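Glycoside hydrolase YxiA (Bacillus licheniformis, PDB 3LV4) probably hydrolyses glycosidic bonds in the breakdown of L-arabinan, as a calcium-binding family 43 glycoside hydrolase resembling arabinan endo-1,5-alpha-L-arabinosidases. Local coordinates at residues Asp245-Ala250 against Ser432-Ala437; Glu343-Val348 against Asp410-Arg415; Leu64-Glu69 against Tyr117-Ile122. One frame throughout, in Å; residues are numbered along the deposited sequence.

Interaction 1: residues Asp245-Ala250 against Ser432-Ala437; sequences DAEGHA and SREGDA. With CA (calcium ion), chain E.
Glu247 reaches over the backbone of Arg433 with CG opposite its own carbonyl carbon (chi1 -74°) and an extended chain beyond. Arg433 turns CG opposite its backbone N (chi1 -174°), which lays it beside the Ala246 carbonyl, with Arg433 CG 3.1 Å from Ala246 O. Glu247 CG packs 3.2 Å from Arg433 O, and Ala246 CB lies against the same oxygen. No direct hydrogen bond joins the loops. A water bridges them instead: it donates to Arg433 O and accepts a weak bond from Ala246 N. Glu247 chelates a calcium ion with both oxygens, OE1 at 2.5 Å and OE2 at 2.6 Å. Five waters and one further atom from outside these two loops complete the shell. One of the waters donates to Glu434 O at 2.7 Å, tying the second loop to the metal through its first coordination shell. Type I turns span Asp245-Gly248 and Ser432-Gly435. His249 N bonds to Asp245 OD1 and steadies the first. Just past the second, Asp436 OD2 accepts from Ser432 OG and forms a salt bridge with Lys407. This surface contact joins the family 43 catalytic domain, at the loop after strand 230-236, to the 423-432/437-442 hairpin of the lipocalin-like domain.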
# COMPACT_ATOMS: atom_id res chain seq x y z
N ASP A 245 14.24 -3.15 6.97
CA ASP A 245 13.73 -4.25 6.16
C ASP A 245 14.15 -5.59 6.77
O ASP A 245 14.68 -5.62 7.88
CB ASP A 245 14.08 -4.10 4.66
CG ASP A 245 15.58 -4.22 4.36
OD1 ASP A 245 16.35 -4.72 5.22
OD2 ASP A 245 15.97 -3.84 3.23
N ALA A 246 13.91 -6.69 6.07
CA ALA A 246 14.14 -7.99 6.69
C ALA A 246 15.62 -8.39 6.77
O ALA A 246 15.98 -9.34 7.46
CB ALA A 246 13.29 -9.09 6.02
N GLU A 247 16.48 -7.64 6.07
CA GLU A 247 17.92 -7.80 6.20
C GLU A 247 18.49 -6.83 7.23
O GLU A 247 19.71 -6.76 7.42
CB GLU A 247 18.61 -7.56 4.85
CG GLU A 247 18.43 -8.72 3.88
CD GLU A 247 19.06 -8.47 2.53
OE1 GLU A 247 18.92 -7.35 1.99
OE2 GLU A 247 19.70 -9.40 2.00
N GLY A 248 17.62 -6.08 7.89
CA GLY A 248 18.07 -5.11 8.86
C GLY A 248 18.66 -3.84 8.26
O GLY A 248 19.29 -3.04 8.98
N HIS A 249 18.48 -3.63 6.96
CA HIS A 249 18.90 -2.36 6.38
C HIS A 249 18.00 -1.24 6.91
O HIS A 249 16.80 -1.42 7.07
CB HIS A 249 18.89 -2.40 4.85
CG HIS A 249 19.79 -3.45 4.28
ND1 HIS A 249 21.09 -3.61 4.70
CD2 HIS A 249 19.57 -4.40 3.35
CE1 HIS A 249 21.64 -4.62 4.04
NE2 HIS A 249 20.74 -5.12 3.21
N ALA A 250 18.61 -0.10 7.19
CA ALA A 250 17.89 1.05 7.72
C ALA A 250 17.25 1.85 6.59
O ALA A 250 17.94 2.35 5.70
CB ALA A 250 18.84 1.94 8.51
N SER A 432 11.59 -14.24 1.79
CA SER A 432 12.96 -14.48 2.23
C SER A 432 13.49 -13.28 3.01
O SER A 432 12.96 -12.17 2.91
CB SER A 432 13.87 -14.68 1.02
OG SER A 432 13.94 -13.47 0.28
N ARG A 433 14.56 -13.50 3.77
CA ARG A 433 15.22 -12.41 4.47
C ARG A 433 15.63 -11.32 3.47
O ARG A 433 15.60 -10.12 3.78
CB ARG A 433 16.46 -12.92 5.21
CG ARG A 433 17.14 -11.88 6.08
CD ARG A 433 18.20 -12.52 6.97
NE ARG A 433 19.54 -12.44 6.41
CZ ARG A 433 20.58 -13.13 6.87
NH1 ARG A 433 20.42 -13.95 7.91
NH2 ARG A 433 21.78 -13.00 6.31
N GLU A 434 16.00 -11.77 2.27
CA GLU A 434 16.45 -10.87 1.21
C GLU A 434 15.36 -9.91 0.73
O GLU A 434 15.64 -8.89 0.10
CB GLU A 434 16.99 -11.68 0.04
CG GLU A 434 18.40 -12.24 0.28
CD GLU A 434 18.42 -13.52 1.11
OE1 GLU A 434 17.34 -14.07 1.41
OE2 GLU A 434 19.53 -13.98 1.45
N GLY A 435 14.11 -10.25 1.03
CA GLY A 435 13.00 -9.35 0.81
C GLY A 435 12.19 -9.61 -0.44
O GLY A 435 11.47 -8.73 -0.89
N ASP A 436 12.31 -10.81 -1.02
CA ASP A 436 11.51 -11.14 -2.19
C ASP A 436 10.43 -12.16 -1.85
O ASP A 436 10.59 -12.98 -0.93
CB ASP A 436 12.37 -11.60 -3.39
CG ASP A 436 13.07 -12.92 -3.15
OD1 ASP A 436 12.69 -13.93 -3.79
OD2 ASP A 436 14.01 -12.96 -2.32
N ALA A 437 9.32 -12.08 -2.58
CA ALA A 437 8.13 -12.88 -2.33
C ALA A 437 7.94 -13.98 -3.36
O ALA A 437 8.16 -13.77 -4.55
CB ALA A 437 6.89 -11.99 -2.33
CA CA E . 20.41 -7.81 0.02
O HOH W 1 14.55 -7.53 3.31
O HOH W 2 22.09 -7.18 1.86
O HOH W 3 18.05 -8.26 -0.85
O HOH W 4 19.95 -5.36 -0.14
O HOH W 5 22.69 -7.09 -1.15
O HOH W 6 21.44 -10.06 -0.56

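Interaction 2: residues Glu343-Val348 against Asp410-Arg415; sequences EKLEKV and DGVFLR
Leu345 and Leu414 form the close-packed part of this contact, with Leu345 CD2 3.8 Å from Leu414 CD1. The same Leu345 CD2 touches Val412 CG1 at 3.6 Å, and the two side chains cross at about a right angle. Leu414 places CG opposite its backbone N (chi1 -179°), and chi2 then spreads its two methyls to different partners: CD1 lies against the Lys344 carbonyl, and CD2 meets Glu343 CG at 3.8 Å. Leu326 of strand 319-327 touches Leu345, Val412 and Leu414. At the far end of the loop, Val348 CG2 packs on Phe413 CD2 at 4.1 Å, and Met426 touches both residues.

The other side is polar and watery. Arg415 is extended from CG to NE, and its NH1 makes a salt bridge of 2.8 Å to Glu346 OE1. The carboxylate and guanidinium planes stand 85° apart. NH1 meets OE1 from above the carboxylate plane, with an N-H...O angle of 143°. The second terminal nitrogen, NH2, forms a salt bridge with Asp352, so the arginine is held by two acids. Waters fill the gap between the backbones. One accepts from Glu346 N and donates to Phe413 O; another lies between Lys344 O and Arg415 O. Direct backbone pairing is absent between the two segments. The arrangement is a loop packed across a strand of an antiparallel beta meander, in the C-terminal lipocalin-like domain.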
# COMPACT_ATOMS: atom_id res chain seq x y z
N GLU A 343 -12.48 -15.95 2.60
CA GLU A 343 -11.74 -17.11 3.09
C GLU A 343 -11.05 -16.81 4.42
O GLU A 343 -10.78 -15.66 4.74
CB GLU A 343 -10.70 -17.58 2.06
CG GLU A 343 -9.42 -16.74 2.01
CD GLU A 343 -9.57 -15.44 1.25
OE1 GLU A 343 -10.61 -15.22 0.60
OE2 GLU A 343 -8.62 -14.62 1.30
N LYS A 344 -10.78 -17.85 5.19
CA LYS A 344 -10.06 -17.67 6.44
C LYS A 344 -9.00 -18.75 6.60
O LYS A 344 -9.07 -19.79 5.95
CB LYS A 344 -11.02 -17.69 7.63
CG LYS A 344 -11.72 -19.02 7.84
CD LYS A 344 -12.72 -18.91 8.97
CE LYS A 344 -13.39 -20.24 9.25
NZ LYS A 344 -14.36 -20.16 10.38
N LEU A 345 -8.03 -18.47 7.46
CA LEU A 345 -6.97 -19.43 7.76
C LEU A 345 -7.56 -20.68 8.39
O LEU A 345 -8.50 -20.60 9.18
CB LEU A 345 -5.92 -18.81 8.68
CG LEU A 345 -4.95 -17.85 7.99
CD1 LEU A 345 -4.15 -17.07 9.02
CD2 LEU A 345 -4.04 -18.63 7.06
N GLU A 346 -7.00 -21.82 8.02
CA GLU A 346 -7.44 -23.12 8.51
C GLU A 346 -6.24 -24.01 8.77
O GLU A 346 -5.12 -23.72 8.34
CB GLU A 346 -8.30 -23.81 7.45
CG GLU A 346 -9.47 -23.01 6.92
CD GLU A 346 -10.05 -23.64 5.66
OE1 GLU A 346 -9.30 -23.78 4.67
OE2 GLU A 346 -11.24 -24.01 5.67
N LYS A 347 -6.48 -25.12 9.45
CA LYS A 347 -5.44 -26.12 9.63
C LYS A 347 -5.31 -26.90 8.32
O LYS A 347 -6.29 -27.41 7.80
CB LYS A 347 -5.78 -27.08 10.78
CG LYS A 347 -4.69 -28.12 11.07
CD LYS A 347 -4.90 -28.81 12.43
CE LYS A 347 -6.20 -29.60 12.46
NZ LYS A 347 -6.34 -30.44 13.69
N VAL A 348 -4.10 -26.97 7.78
CA VAL A 348 -3.86 -27.81 6.61
C VAL A 348 -2.97 -28.98 6.98
O VAL A 348 -2.14 -28.89 7.87
CB VAL A 348 -3.22 -27.01 5.46
CG1 VAL A 348 -4.06 -25.80 5.13
CG2 VAL A 348 -1.80 -26.61 5.81
N ASP A 410 9.79 -18.09 4.22
CA ASP A 410 8.84 -18.44 5.27
C ASP A 410 7.50 -17.84 4.92
O ASP A 410 7.40 -16.65 4.63
CB ASP A 410 9.32 -17.87 6.61
CG ASP A 410 10.52 -18.62 7.15
OD1 ASP A 410 10.34 -19.75 7.63
OD2 ASP A 410 11.65 -18.08 7.09
N GLY A 411 6.45 -18.66 4.95
CA GLY A 411 5.15 -18.16 4.54
C GLY A 411 3.99 -18.93 5.13
O GLY A 411 4.14 -19.66 6.12
N VAL A 412 2.84 -18.75 4.50
CA VAL A 412 1.58 -19.27 5.01
C VAL A 412 0.76 -19.89 3.88
O VAL A 412 0.73 -19.34 2.77
CB VAL A 412 0.76 -18.14 5.70
CG1 VAL A 412 -0.49 -18.71 6.34
CG2 VAL A 412 1.61 -17.44 6.76
N PHE A 413 0.13 -21.04 4.16
CA PHE A 413 -0.82 -21.68 3.24
C PHE A 413 -2.24 -21.14 3.48
O PHE A 413 -2.64 -20.90 4.62
CB PHE A 413 -0.88 -23.20 3.50
CG PHE A 413 0.29 -24.00 2.98
CD1 PHE A 413 0.46 -24.22 1.62
CD2 PHE A 413 1.19 -24.59 3.87
CE1 PHE A 413 1.53 -24.99 1.15
CE2 PHE A 413 2.25 -25.36 3.41
CZ PHE A 413 2.42 -25.56 2.05
N LEU A 414 -3.01 -21.00 2.40
CA LEU A 414 -4.38 -20.50 2.52
C LEU A 414 -5.22 -21.02 1.36
O LEU A 414 -4.84 -20.86 0.20
CB LEU A 414 -4.38 -18.97 2.49
CG LEU A 414 -5.75 -18.30 2.63
CD1 LEU A 414 -6.37 -18.61 4.02
CD2 LEU A 414 -5.66 -16.79 2.38
N ARG A 415 -6.36 -21.63 1.67
CA ARG A 415 -7.31 -21.99 0.61
C ARG A 415 -8.04 -20.74 0.14
O ARG A 415 -8.55 -19.97 0.94
CB ARG A 415 -8.32 -23.02 1.10
CG ARG A 415 -7.74 -24.37 1.44
CD ARG A 415 -8.87 -25.35 1.79
NE ARG A 415 -8.36 -26.67 2.14
CZ ARG A 415 -7.84 -26.98 3.33
NH1 ARG A 415 -7.73 -26.05 4.27
NH2 ARG A 415 -7.41 -28.22 3.57
O HOH W 7 -7.23 -22.18 4.33
O HOH W 8 -9.47 -20.88 3.59
O HOH W 9 -4.96 -21.99 5.89

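Interaction 3: residues Leu64-Glu69 against Tyr117-Ile122; sequences LKETFE and YKNKGI
Leu64 CD2 lies 3.9 Å from Asn119 CB, and the two side chains meet at a slant. Ile122 reaches the helix with its CG1 branch, which stands opposite its carbonyl carbon (chi1 -62°). Its CD1 then touches Glu66 CB at 3.8 Å. Thr67 adds a mixed contact, with OG1 3.4 Å from Ile122 CG1. The helix 65-69 and strand 118-122 segments run roughly parallel, 30° apart, with axes 9.0 Å from each other.

Polar links across the contact are indirect. One water donates to Glu66 OE1 at 2.7 Å and to Asn119 OD1 at 2.8 Å. Glu66 bends at chi2 (89°), which turns its carboxylate toward this water. Asn119 ND2 has a weak bond to Leu107 O, and the Asn119 backbone N bonds to the carboxylate of Glu63, which ends helix 60-63.

Leu64 O accepts from Thr67 N and Phe68 N. The strand carries a classic beta bulge, where Lys120 and Gly121 both pair with Leu107. Helix 65-71 packs at the outermost strand, 118-126, of a four-stranded blade of the family 43 five-bladed beta-propeller. Two oxygens that would both act as acceptors share one water, so the polar edge is probably held through solvent; the rest is van der Waals packing.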
# COMPACT_ATOMS: atom_id res chain seq x y z
N LEU A 64 -11.81 24.58 -1.96
CA LEU A 64 -10.37 24.35 -1.87
C LEU A 64 -9.62 25.24 -2.85
O LEU A 64 -8.53 24.88 -3.30
CB LEU A 64 -10.05 22.87 -2.14
CG LEU A 64 -10.81 21.85 -1.29
CD1 LEU A 64 -10.27 20.43 -1.53
CD2 LEU A 64 -10.74 22.22 0.19
N LYS A 65 -10.19 26.39 -3.19
CA LYS A 65 -9.60 27.24 -4.22
C LYS A 65 -8.13 27.55 -3.98
O LYS A 65 -7.35 27.60 -4.92
CB LYS A 65 -10.40 28.53 -4.43
CG LYS A 65 -10.38 29.47 -3.24
CD LYS A 65 -11.34 30.64 -3.45
CE LYS A 65 -11.47 31.49 -2.20
NZ LYS A 65 -12.50 32.56 -2.36
N GLU A 66 -7.74 27.77 -2.71
CA GLU A 66 -6.36 28.15 -2.43
C GLU A 66 -5.41 27.04 -2.83
O GLU A 66 -4.28 27.30 -3.26
CB GLU A 66 -6.15 28.51 -0.95
CG GLU A 66 -6.72 29.86 -0.54
CD GLU A 66 -8.17 29.77 -0.08
OE1 GLU A 66 -8.71 28.64 0.02
OE2 GLU A 66 -8.77 30.84 0.18
N THR A 67 -5.87 25.81 -2.69
CA THR A 67 -5.04 24.64 -2.99
C THR A 67 -4.92 24.46 -4.51
O THR A 67 -3.82 24.25 -5.03
CB THR A 67 -5.63 23.38 -2.32
OG1 THR A 67 -5.39 23.46 -0.92
CG2 THR A 67 -4.96 22.10 -2.86
N PHE A 68 -6.03 24.58 -5.22
CA PHE A 68 -5.95 24.51 -6.68
C PHE A 68 -5.09 25.64 -7.23
O PHE A 68 -4.34 25.44 -8.19
CB PHE A 68 -7.34 24.50 -7.32
CG PHE A 68 -8.16 23.30 -6.95
CD1 PHE A 68 -7.73 22.02 -7.27
CD2 PHE A 68 -9.37 23.46 -6.28
CE1 PHE A 68 -8.48 20.91 -6.91
CE2 PHE A 68 -10.14 22.36 -5.93
CZ PHE A 68 -9.69 21.08 -6.24
N GLU A 69 -5.17 26.82 -6.63
CA GLU A 69 -4.39 27.96 -7.10
C GLU A 69 -2.90 27.78 -6.87
O GLU A 69 -2.09 28.13 -7.74
CB GLU A 69 -4.84 29.26 -6.43
CG GLU A 69 -6.24 29.71 -6.81
CD GLU A 69 -6.70 30.92 -6.01
OE1 GLU A 69 -5.88 31.47 -5.23
OE2 GLU A 69 -7.87 31.33 -6.16
N TYR A 117 -17.33 17.82 3.24
CA TYR A 117 -16.15 18.19 4.00
C TYR A 117 -15.95 19.70 3.91
O TYR A 117 -16.15 20.29 2.84
CB TYR A 117 -14.91 17.43 3.49
CG TYR A 117 -14.96 15.98 3.90
CD1 TYR A 117 -15.78 15.07 3.23
CD2 TYR A 117 -14.22 15.52 4.98
CE1 TYR A 117 -15.83 13.74 3.62
CE2 TYR A 117 -14.27 14.20 5.37
CZ TYR A 117 -15.08 13.31 4.70
OH TYR A 117 -15.14 12.00 5.10
N LYS A 118 -15.61 20.31 5.04
CA LYS A 118 -15.38 21.76 5.11
C LYS A 118 -13.92 22.09 5.39
O LYS A 118 -13.32 21.58 6.33
CB LYS A 118 -16.29 22.42 6.14
CG LYS A 118 -17.74 22.45 5.72
CD LYS A 118 -17.96 23.30 4.46
CE LYS A 118 -17.54 24.75 4.67
NZ LYS A 118 -17.71 25.57 3.45
N ASN A 119 -13.38 22.95 4.55
CA ASN A 119 -11.97 23.32 4.60
C ASN A 119 -11.60 24.01 5.91
O ASN A 119 -12.30 24.93 6.35
CB ASN A 119 -11.65 24.22 3.40
CG ASN A 119 -10.20 24.65 3.35
OD1 ASN A 119 -9.88 25.78 2.95
ND2 ASN A 119 -9.31 23.76 3.74
N LYS A 120 -10.52 23.55 6.54
CA LYS A 120 -9.99 24.20 7.74
C LYS A 120 -8.68 24.91 7.43
O LYS A 120 -8.15 25.65 8.27
CB LYS A 120 -9.79 23.20 8.87
CG LYS A 120 -11.08 22.57 9.39
CD LYS A 120 -10.82 21.72 10.63
CE LYS A 120 -10.18 22.53 11.76
NZ LYS A 120 -9.85 21.69 12.95
N GLY A 121 -8.15 24.67 6.23
CA GLY A 121 -6.96 25.37 5.78
C GLY A 121 -5.79 24.51 5.34
O GLY A 121 -5.65 23.34 5.74
N ILE A 122 -4.94 25.11 4.51
CA ILE A 122 -3.66 24.52 4.10
C ILE A 122 -2.66 24.64 5.24
O ILE A 122 -2.58 25.68 5.90
CB ILE A 122 -3.09 25.29 2.90
CG1 ILE A 122 -4.03 25.17 1.68
CG2 ILE A 122 -1.65 24.82 2.59
CD1 ILE A 122 -3.68 26.10 0.52
O HOH W 10 -7.57 27.07 1.93

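In the fold
Interaction 3 comes first along the chain and closes before the other two begin. It lies on the far side of the chain's centre, about 40 Å from interaction 1 and 46 Å from interaction 2, centre to centre. It packs a short helix on the edge strand of a four-stranded antiparallel sheet in the family 43 region. Interaction 1 links that region to the lipocalin-like one. Interaction 2 falls within the chain span bracketed by interaction 1, and both of its segments belong to the lipocalin-like region. The centres of interactions 1 and 2 are about 22 Å apart, and antiparallel neighbours 407-418 and 423-432 connect them. Contacts thus occur inside each region and across their junction, all away from the predicted catalytic residues.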